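Local coordinates for protein Myo-inositol phosphohydrolase (Mitsuokella multacida, PDB 4WU3) that probably removes phosphate groups from inositol hexakisphosphate (phytate) as a tyrosine phosphatase-like enzyme, and binds inositol-(1,3,4,5)-tetrakisphosphate, at residues M89-S94 / L238-Y243; L60-R65 / A93-S98; D455-L460 / V490-Q495. The protein carries 2 engineered substitutions. All coordinates share one frame; numbering follows the deposited sequence.

In the fold
Contacts 1 and 2 form one continuous piece of structure, whereas contact 3 stands apart. Strand 91-94 pairs with strand 237-241 in contact 1 and, along its other edge, with Arg65 in contact 2; the two share Ala93 and Ser94, their centres 8 Å apart. A probable hydrogen bond from Cys96 N to Tyr243 O (3.0 Å) ties them again. The loop after strand 237-241 holds a phosphate ion; bound inositol tetrakisphosphate lies about 11 Å from the side chain of Ser242 and about 8 Å from that of Arg62. Contact 3, centred 51 Å from contact 1, lies across the chain's centre; its Glu493 bonds to His539, just before loop 540-546, which lines an inositol tetrakisphosphate pocket.

Contact 1. Residues M89-S94 / L238-Y243; sequences MNVSAS and LHYHSY. Engineered in segment 238-243: Ser242 (natural residue Cys). With PO4 (phosphate ion), chain G.
Ser92 and His239 face each other where strands 91-94 and 237-241 run parallel, joined by a ladder of backbone hydrogen bonds: Leu238 N to Asn90 O, Ser92 N to Leu238 O at 2.9 Å, Tyr240 N to Ser92 O, and Ser94 N to Tyr240 O. Short CA-H...O contacts, such as Ala93 CA to Tyr240 O at 3.1 Å, fill in between.

On the face carrying Ser92, His239 and Ser94, the imidazole spans two serines of the neighbouring strand. Ser92 OG and His239 ND1 share a hydrogen bond of 2.6 Å, and His239 NE2 donates to Ser94 OG at 2.8 Å, both hydroxyls lying in the ring plane at its edge. With CG anti to the backbone N (chi1 -177°), the ring swings across to the partner strand and passes over Ala93 CA with one face. Replacing His239 by alanine would probably remove the bridge between the serines and open a gap over Ala93, leaving Ser92 OG to Trp237 NE1 and Ser94 OG to Ser95 O.

The opposite face is apolar near the strands. Val91 CG2 sits at the edge of the Tyr240 ring, 3.6 Å from CE2, while the tyrosine hydroxyl bonds to His256 of helix 247-261.

At the strand's end, His241 ND1 donates to Ser242 O and its NE2 bonds to Glu195. Ser242, an engineered replacement of the natural cysteine, reaches O2 of a phosphate ion, probably from the crystallisation liquor, with OG at 2.5 Å; Ala244 N, Met246 N and Arg248 NE also bind it. With that cysteine restored, His241 to Arg248 matches the P-loop signature of tyrosine phosphatases, whose cysteine is the family's nucleophile. The chemistry implies a parallel strand pair cross-linked by both nitrogens of His239, leading straight into the anion-binding loop.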
loop_
_atom_site.group_PDB
_atom_site.type_symbol
_atom_site.label_atom_id
_atom_site.label_comp_id
_atom_site.label_asym_id
_atom_site.label_seq_id
_atom_site.Cartn_x
_atom_site.Cartn_y
_atom_site.Cartn_z
ATOM N N MET A 89 23.717 -14.343 18.691
ATOM C CA MET A 89 22.939 -14.443 17.461
ATOM C C MET A 89 23.826 -14.601 16.233
ATOM O O MET A 89 23.369 -15.087 15.197
ATOM C CB MET A 89 22.056 -13.215 17.309
ATOM C CG MET A 89 20.978 -13.131 18.376
ATOM S SD MET A 89 19.646 -12.015 17.931
ATOM C CE MET A 89 20.528 -10.462 17.851
ATOM N N ASN A 90 25.084 -14.182 16.353
ATOM C CA ASN A 90 26.055 -14.317 15.281
ATOM C C ASN A 90 25.555 -13.653 14.022
ATOM O O ASN A 90 25.468 -14.261 12.959
ATOM C CB ASN A 90 26.376 -15.782 15.030
ATOM C CG ASN A 90 27.211 -16.385 16.145
ATOM O OD1 ASN A 90 27.838 -15.661 16.916
ATOM N ND2 ASN A 90 27.234 -17.710 16.227
ATOM N N VAL A 91 25.261 -12.371 14.152
ATOM C CA VAL A 91 24.594 -11.652 13.118
ATOM C C VAL A 91 25.139 -10.228 13.021
ATOM O O VAL A 91 25.510 -9.628 14.035
ATOM C CB VAL A 91 23.083 -11.631 13.413
ATOM C CG1 VAL A 91 22.754 -10.595 14.479
ATOM C CG2 VAL A 91 22.310 -11.351 12.146
ATOM N N SER A 92 25.212 -9.703 11.802
ATOM C CA SER A 92 25.463 -8.268 11.601
ATOM C C SER A 92 24.623 -7.780 10.429
ATOM O O SER A 92 23.958 -8.573 9.773
ATOM C CB SER A 92 26.954 -7.962 11.374
ATOM O OG SER A 92 27.476 -8.691 10.278
ATOM N N ALA A 93 24.639 -6.468 10.195
ATOM C CA ALA A 93 23.827 -5.848 9.155
ATOM C C ALA A 93 24.370 -4.472 8.771
ATOM O O ALA A 93 25.132 -3.854 9.522
ATOM C CB ALA A 93 22.385 -5.724 9.628
ATOM N N SER A 94 23.969 -3.992 7.601
ATOM C CA SER A 94 24.443 -2.705 7.105
ATOM C C SER A 94 23.765 -2.353 5.817
ATOM O O SER A 94 22.978 -3.128 5.284
ATOM C CB SER A 94 25.950 -2.749 6.826
ATOM O OG SER A 94 26.226 -3.613 5.734
ATOM N N LEU A 238 25.696 -14.543 9.771
ATOM C CA LEU A 238 24.823 -13.913 8.783
ATOM C C LEU A 238 24.941 -12.393 8.789
ATOM O O LEU A 238 24.796 -11.748 9.823
ATOM C CB LEU A 238 23.368 -14.298 9.052
ATOM C CG LEU A 238 23.009 -15.770 8.833
ATOM C CD1 LEU A 238 21.499 -15.959 8.884
ATOM C CD2 LEU A 238 23.556 -16.276 7.510
ATOM N N HIS A 239 25.209 -11.829 7.619
ATOM C CA HIS A 239 25.240 -10.391 7.459
ATOM C C HIS A 239 24.160 -9.992 6.471
ATOM O O HIS A 239 24.248 -10.334 5.291
ATOM C CB HIS A 239 26.602 -9.923 6.940
ATOM C CG HIS A 239 26.705 -8.442 6.822
ATOM N ND1 HIS A 239 27.006 -7.637 7.896
ATOM C CD2 HIS A 239 26.479 -7.611 5.775
ATOM C CE1 HIS A 239 26.983 -6.373 7.514
ATOM N NE2 HIS A 239 26.670 -6.329 6.231
ATOM N N TYR A 240 23.134 -9.296 6.963
ATOM C CA TYR A 240 22.022 -8.851 6.133
ATOM C C TYR A 240 22.294 -7.453 5.598
ATOM O O TYR A 240 22.797 -6.571 6.317
ATOM C CB TYR A 240 20.721 -8.801 6.935
ATOM C CG TYR A 240 20.282 -10.117 7.513
ATOM C CD1 TYR A 240 19.677 -11.073 6.723
ATOM C CD2 TYR A 240 20.456 -10.394 8.863
ATOM C CE1 TYR A 240 19.272 -12.282 7.256
ATOM C CE2 TYR A 240 20.057 -11.591 9.406
ATOM C CZ TYR A 240 19.463 -12.538 8.604
ATOM O OH TYR A 240 19.073 -13.750 9.146
ATOM N N HIS A 241 21.963 -7.237 4.337
ATOM C CA HIS A 241 22.034 -5.891 3.800
ATOM C C HIS A 241 21.036 -5.636 2.664
ATOM O O HIS A 241 20.609 -6.552 1.945
ATOM C CB HIS A 241 23.458 -5.585 3.348
ATOM C CG HIS A 241 23.737 -5.982 1.939
ATOM N ND1 HIS A 241 23.399 -5.186 0.865
ATOM C CD2 HIS A 241 24.313 -7.090 1.424
ATOM C CE1 HIS A 241 23.750 -5.794 -0.253
ATOM N NE2 HIS A 241 24.306 -6.950 0.060
ATOM N N SER A 242 20.671 -4.370 2.523
ATOM C CA SER A 242 19.805 -3.919 1.458
ATOM C C SER A 242 20.531 -2.756 0.773
ATOM O O SER A 242 21.753 -2.841 0.568
ATOM C CB SER A 242 18.458 -3.507 2.035
ATOM O OG SER A 242 18.618 -2.868 3.298
ATOM N N TYR A 243 19.827 -1.683 0.408
ATOM C CA TYR A 243 20.543 -0.498 -0.059
ATOM C C TYR A 243 21.017 0.365 1.117
ATOM O O TYR A 243 22.215 0.640 1.248
ATOM C CB TYR A 243 19.748 0.356 -1.051
ATOM C CG TYR A 243 20.541 1.603 -1.392
ATOM C CD1 TYR A 243 21.713 1.516 -2.138
ATOM C CD2 TYR A 243 20.180 2.842 -0.895
ATOM C CE1 TYR A 243 22.473 2.626 -2.409
ATOM C CE2 TYR A 243 20.940 3.975 -1.168
ATOM C CZ TYR A 243 22.083 3.858 -1.924
ATOM O OH TYR A 243 22.853 4.972 -2.200
HETATM P P PO4 G . 16.513 -0.251 2.632
HETATM O O1 PO4 G . 15.965 1.106 3.006
HETATM O O2 PO4 G . 17.406 -0.681 3.775
HETATM O O3 PO4 G . 17.289 -0.184 1.343
HETATM O O4 PO4 G . 15.417 -1.286 2.458
#

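Contact 2. Residues L60-R65 / A93-S98; sequences LPRNFR and ASSCFS
Arg65 and Ala93 form an antiparallel hydrogen-bonded pair: Arg65 N donates to Ala93 O, and Ala93 N returns a bond to Arg65 O, each at 2.9 Å. Further along, Ser95 N points almost straight at Arg62 O (2.9 Å, 172° at the hydrogen), and Phe64 CA makes a CA-H...O contact with Ala93 O.

Arg62 belongs to a type II beta turn from Pro61 to Phe64, which leads into strand 65-66, the outermost strand of the five-stranded mixed sheet, beside strand 91-94.

Side-chain packing follows the turn. Pro61 lays its ring along the serines, CG 3.6 Å from Ser94 OG and CB 4.2 Å from Phe97 CB, and Arg62 CB presses on Ser95 OG at 3.3 Å. That hydroxyl bonds to Cys96 O, as Ser94 OG does to Ser95 O.

Charge enters through Arg65. Bent at chi2 (-84°), its side chain folds back so that one guanidinium face lies over Ala93 CB, while NH1 donates in its own plane to Asn63 O at 3.0 Å. The same nitrogen also bonds to Gly245 O, and Asn63 ND2 bonds to Ala244 O, both acceptors in the phosphate-binding loop.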
loop_
_atom_site.group_PDB
_atom_site.type_symbol
_atom_site.label_atom_id
_atom_site.label_comp_id
_atom_site.label_asym_id
_atom_site.label_seq_id
_atom_site.Cartn_x
_atom_site.Cartn_y
_atom_site.Cartn_z
ATOM N N LEU A 60 33.984 0.589 7.641
ATOM C CA LEU A 60 32.712 -0.084 7.794
ATOM C C LEU A 60 31.667 0.737 7.052
ATOM O O LEU A 60 31.732 1.965 7.042
ATOM C CB LEU A 60 32.335 -0.197 9.267
ATOM C CG LEU A 60 33.124 -1.189 10.108
ATOM C CD1 LEU A 60 32.608 -1.171 11.536
ATOM C CD2 LEU A 60 33.031 -2.596 9.533
ATOM N N PRO A 61 30.695 0.065 6.424
ATOM C CA PRO A 61 29.686 0.795 5.679
ATOM C C PRO A 61 28.635 1.445 6.561
ATOM O O PRO A 61 28.601 1.238 7.765
ATOM C CB PRO A 61 29.046 -0.278 4.817
ATOM C CG PRO A 61 29.181 -1.529 5.614
ATOM C CD PRO A 61 30.481 -1.393 6.368
ATOM N N ARG A 62 27.783 2.224 5.908
ATOM C CA ARG A 62 26.645 2.901 6.495
ATOM C C ARG A 62 25.747 1.966 7.299
ATOM O O ARG A 62 25.412 0.871 6.856
ATOM C CB ARG A 62 25.854 3.542 5.348
ATOM C CG ARG A 62 24.549 4.222 5.723
ATOM C CD ARG A 62 23.859 4.725 4.469
ATOM N NE ARG A 62 22.634 5.465 4.766
ATOM C CZ ARG A 62 21.667 5.683 3.885
ATOM N NH1 ARG A 62 21.773 5.217 2.648
ATOM N NH2 ARG A 62 20.594 6.364 4.238
ATOM N N ASN A 63 25.373 2.415 8.492
ATOM C CA ASN A 63 24.433 1.700 9.345
ATOM C C ASN A 63 24.883 0.309 9.728
ATOM O O ASN A 63 24.057 -0.558 9.998
ATOM C CB ASN A 63 23.052 1.636 8.673
ATOM C CG ASN A 63 22.351 2.973 8.695
ATOM O OD1 ASN A 63 22.473 3.721 9.669
ATOM N ND2 ASN A 63 21.641 3.298 7.616
ATOM N N PHE A 64 26.185 0.087 9.766
ATOM C CA PHE A 64 26.684 -1.201 10.208
ATOM C C PHE A 64 26.340 -1.430 11.683
ATOM O O PHE A 64 26.510 -0.542 12.511
ATOM C CB PHE A 64 28.195 -1.310 10.035
ATOM C CG PHE A 64 28.746 -2.608 10.540
ATOM C CD1 PHE A 64 28.794 -3.723 9.717
ATOM C CD2 PHE A 64 29.160 -2.732 11.848
ATOM C CE1 PHE A 64 29.263 -4.927 10.189
ATOM C CE2 PHE A 64 29.633 -3.935 12.321
ATOM C CZ PHE A 64 29.679 -5.034 11.494
ATOM N N ARG A 65 25.862 -2.619 12.015
ATOM C CA ARG A 65 25.745 -2.998 13.417
ATOM C C ARG A 65 25.840 -4.496 13.562
ATOM O O ARG A 65 25.547 -5.242 12.632
ATOM C CB ARG A 65 24.441 -2.501 14.043
ATOM C CG ARG A 65 23.168 -3.177 13.534
ATOM C CD ARG A 65 22.675 -2.530 12.249
ATOM N NE ARG A 65 21.247 -2.735 12.036
ATOM C CZ ARG A 65 20.578 -2.271 10.985
ATOM N NH1 ARG A 65 21.201 -1.589 10.043
ATOM N NH2 ARG A 65 19.288 -2.494 10.866
ATOM N N ALA A 93 24.639 -6.468 10.195
ATOM C CA ALA A 93 23.827 -5.848 9.155
ATOM C C ALA A 93 24.370 -4.472 8.771
ATOM O O ALA A 93 25.132 -3.854 9.522
ATOM C CB ALA A 93 22.385 -5.724 9.628
ATOM N N SER A 94 23.969 -3.992 7.601
ATOM C CA SER A 94 24.443 -2.705 7.105
ATOM C C SER A 94 23.765 -2.353 5.817
ATOM O O SER A 94 22.978 -3.128 5.284
ATOM C CB SER A 94 25.950 -2.749 6.826
ATOM O OG SER A 94 26.226 -3.613 5.734
ATOM N N SER A 95 24.106 -1.163 5.324
ATOM C CA SER A 95 23.841 -0.753 3.961
ATOM C C SER A 95 24.630 -1.620 2.996
ATOM O O SER A 95 25.453 -2.438 3.397
ATOM C CB SER A 95 24.342 0.671 3.766
ATOM O OG SER A 95 25.772 0.685 3.706
ATOM N N CYS A 96 24.427 -1.392 1.708
ATOM C CA CYS A 96 25.268 -2.030 0.745
ATOM C C CYS A 96 26.687 -1.531 0.975
ATOM O O CYS A 96 26.895 -0.521 1.642
ATOM C CB CYS A 96 24.775 -1.761 -0.678
ATOM S SG CYS A 96 24.721 -0.038 -1.178
ATOM N N PHE A 97 27.654 -2.265 0.435
ATOM C CA PHE A 97 29.068 -2.037 0.701
ATOM C C PHE A 97 29.914 -2.108 -0.574
ATOM O O PHE A 97 29.632 -2.898 -1.495
ATOM C CB PHE A 97 29.600 -3.063 1.727
ATOM C CG PHE A 97 29.108 -4.481 1.506
ATOM C CD1 PHE A 97 29.602 -5.254 0.467
ATOM C CD2 PHE A 97 28.154 -5.041 2.352
ATOM C CE1 PHE A 97 29.145 -6.546 0.263
ATOM C CE2 PHE A 97 27.702 -6.340 2.161
ATOM C CZ PHE A 97 28.195 -7.092 1.112
ATOM N N SER A 98 30.947 -1.265 -0.623
ATOM C CA SER A 98 32.007 -1.399 -1.613
ATOM C C SER A 98 32.876 -2.592 -1.239
ATOM O O SER A 98 32.693 -3.216 -0.187
ATOM C CB SER A 98 32.871 -0.132 -1.658
ATOM O OG SER A 98 33.787 -0.107 -0.576
#

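Contact 3. Residues D455-L460 / V490-Q495; sequences DENSRL and VMTEQQ
Leu460 and Val490 meet where helix 449-463 passes strand 490-491: Val490 CG1 packs 3.7 Å from Leu460 CB and 3.4 Å from Leu460 O, touching both the side chain and the backbone. Further out, Leu460 CD1 meets the Thr492 methyl, CG2, at 3.7 Å, the two side chains crossing at about a right angle. Asn457 OD1 also lies 3.5 Å from Thr492 CG2, its side chain crossing that of the threonine obliquely. No direct hydrogen bond joins the segments; the first shell is van der Waals contact.

Thr492 is positioned by a capping box. Its OG1, lying between the backbone N and the carbonyl carbon (chi1 62°), accepts from Gln495 N at 3.1 Å, while Thr492 N donates to Gln495 OE1 at 3.0 Å. This fixes the rotation that turns CG2 toward the helix. A water accepts from Glu493 N at 2.8 Å and donates weakly to Glu456 OE1, linking the first turn of helix 493-499 to the other helix. Glu456 is itself held by a salt bridge to Arg506 and by His426 N.

Phe429 of strand 426-429 touches both Leu460 and Val490, and Met491 bonds through its backbone to Val428. The contact thus lays helix 449-463 against strand 490-491, the outer strand of its sheet, and the start of helix 493-499, whose Glu493 reaches His539 at the end of strand 535-539.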
loop_
_atom_site.group_PDB
_atom_site.type_symbol
_atom_site.label_atom_id
_atom_site.label_comp_id
_atom_site.label_asym_id
_atom_site.label_seq_id
_atom_site.Cartn_x
_atom_site.Cartn_y
_atom_site.Cartn_z
ATOM N N ASP A 455 -1.148 -35.294 -13.942
ATOM C CA ASP A 455 -2.240 -34.334 -13.890
ATOM C C ASP A 455 -3.110 -34.498 -15.129
ATOM O O ASP A 455 -4.325 -34.529 -15.027
ATOM C CB ASP A 455 -1.696 -32.903 -13.805
ATOM C CG ASP A 455 -2.798 -31.849 -13.796
ATOM O OD1 ASP A 455 -3.298 -31.491 -14.882
ATOM O OD2 ASP A 455 -3.152 -31.358 -12.705
ATOM N N GLU A 456 -2.479 -34.633 -16.291
ATOM C CA GLU A 456 -3.196 -34.750 -17.566
ATOM C C GLU A 456 -4.096 -35.975 -17.618
ATOM O O GLU A 456 -5.286 -35.878 -17.924
ATOM C CB GLU A 456 -2.202 -34.789 -18.738
ATOM C CG GLU A 456 -2.814 -34.572 -20.116
ATOM C CD GLU A 456 -1.782 -34.121 -21.140
ATOM O OE1 GLU A 456 -1.085 -35.001 -21.698
ATOM O OE2 GLU A 456 -1.660 -32.892 -21.388
ATOM N N ASN A 457 -3.530 -37.143 -17.342
ATOM C CA ASN A 457 -4.311 -38.363 -17.422
ATOM C C ASN A 457 -5.489 -38.310 -16.463
ATOM O O ASN A 457 -6.595 -38.751 -16.794
ATOM C CB ASN A 457 -3.431 -39.581 -17.148
ATOM C CG ASN A 457 -2.524 -39.908 -18.319
ATOM O OD1 ASN A 457 -2.984 -40.035 -19.453
ATOM N ND2 ASN A 457 -1.234 -40.047 -18.052
ATOM N N SER A 458 -5.248 -37.741 -15.287
ATOM C CA SER A 458 -6.244 -37.718 -14.229
ATOM C C SER A 458 -7.420 -36.827 -14.588
ATOM O O SER A 458 -8.584 -37.197 -14.382
ATOM C CB SER A 458 -5.612 -37.242 -12.925
ATOM O OG SER A 458 -6.558 -37.260 -11.874
ATOM N N ARG A 459 -7.121 -35.655 -15.137
ATOM C CA ARG A 459 -8.171 -34.695 -15.450
ATOM C C ARG A 459 -8.985 -35.119 -16.667
ATOM O O ARG A 459 -10.194 -34.883 -16.712
ATOM C CB ARG A 459 -7.591 -33.291 -15.648
ATOM C CG ARG A 459 -7.075 -32.673 -14.364
ATOM C CD ARG A 459 -6.664 -31.214 -14.526
ATOM N NE ARG A 459 -6.076 -30.685 -13.291
ATOM C CZ ARG A 459 -6.777 -30.216 -12.262
ATOM N NH1 ARG A 459 -8.103 -30.184 -12.307
ATOM N NH2 ARG A 459 -6.154 -29.772 -11.183
ATOM N N LEU A 460 -8.331 -35.734 -17.651
ATOM C CA LEU A 460 -9.032 -36.217 -18.844
ATOM C C LEU A 460 -9.989 -37.354 -18.470
ATOM O O LEU A 460 -11.166 -37.367 -18.860
ATOM C CB LEU A 460 -8.039 -36.688 -19.911
ATOM C CG LEU A 460 -7.214 -35.590 -20.574
ATOM C CD1 LEU A 460 -6.092 -36.191 -21.409
ATOM C CD2 LEU A 460 -8.100 -34.691 -21.424
ATOM N N VAL A 490 -12.959 -39.350 -24.900
ATOM C CA VAL A 490 -11.795 -38.699 -24.317
ATOM C C VAL A 490 -10.498 -39.467 -24.605
ATOM O O VAL A 490 -10.369 -40.626 -24.219
ATOM C CB VAL A 490 -11.960 -38.574 -22.796
ATOM C CG1 VAL A 490 -10.709 -37.973 -22.174
ATOM C CG2 VAL A 490 -13.177 -37.722 -22.473
ATOM N N MET A 491 -9.559 -38.809 -25.296
ATOM C CA MET A 491 -8.220 -39.351 -25.586
ATOM C C MET A 491 -7.144 -38.363 -25.124
ATOM O O MET A 491 -7.409 -37.160 -25.000
ATOM C CB MET A 491 -8.016 -39.560 -27.094
ATOM C CG MET A 491 -8.981 -40.504 -27.787
ATOM S SD MET A 491 -8.501 -40.642 -29.510
ATOM C CE MET A 491 -9.438 -39.290 -30.232
ATOM N N THR A 492 -5.936 -38.869 -24.874
ATOM C CA THR A 492 -4.755 -38.014 -24.833
ATOM C C THR A 492 -4.345 -37.796 -26.276
ATOM O O THR A 492 -4.800 -38.522 -27.171
ATOM C CB THR A 492 -3.562 -38.638 -24.071
ATOM O OG1 THR A 492 -3.126 -39.841 -24.718
ATOM C CG2 THR A 492 -3.939 -38.955 -22.660
ATOM N N GLU A 493 -3.501 -36.797 -26.514
ATOM C CA GLU A 493 -2.999 -36.555 -27.867
ATOM C C GLU A 493 -2.121 -37.714 -28.312
ATOM O O GLU A 493 -2.113 -38.092 -29.489
ATOM C CB GLU A 493 -2.198 -35.257 -27.940
ATOM C CG GLU A 493 -1.487 -35.079 -29.269
ATOM C CD GLU A 493 -0.984 -33.664 -29.495
ATOM O OE1 GLU A 493 -1.760 -32.701 -29.267
ATOM O OE2 GLU A 493 0.183 -33.518 -29.928
ATOM N N GLN A 494 -1.373 -38.266 -27.366
ATOM C CA GLN A 494 -0.509 -39.392 -27.665
ATOM C C GLN A 494 -1.311 -40.561 -28.214
ATOM O O GLN A 494 -0.940 -41.133 -29.238
ATOM C CB GLN A 494 0.250 -39.839 -26.428
ATOM C CG GLN A 494 0.906 -41.189 -26.619
ATOM C CD GLN A 494 1.998 -41.435 -25.615
ATOM O OE1 GLN A 494 1.947 -40.943 -24.490
ATOM N NE2 GLN A 494 2.998 -42.200 -26.018
ATOM N N GLN A 495 -2.403 -40.905 -27.525
ATOM C CA GLN A 495 -3.303 -41.961 -27.978
ATOM C C GLN A 495 -3.806 -41.664 -29.365
ATOM O O GLN A 495 -3.760 -42.526 -30.232
ATOM C CB GLN A 495 -4.495 -42.112 -27.036
ATOM C CG GLN A 495 -4.151 -42.788 -25.727
ATOM C CD GLN A 495 -5.305 -42.805 -24.746
ATOM O OE1 GLN A 495 -6.023 -41.815 -24.574
ATOM N NE2 GLN A 495 -5.496 -43.940 -24.096
HETATM O O HOH W 1 -2.978 -35.233 -24.250
#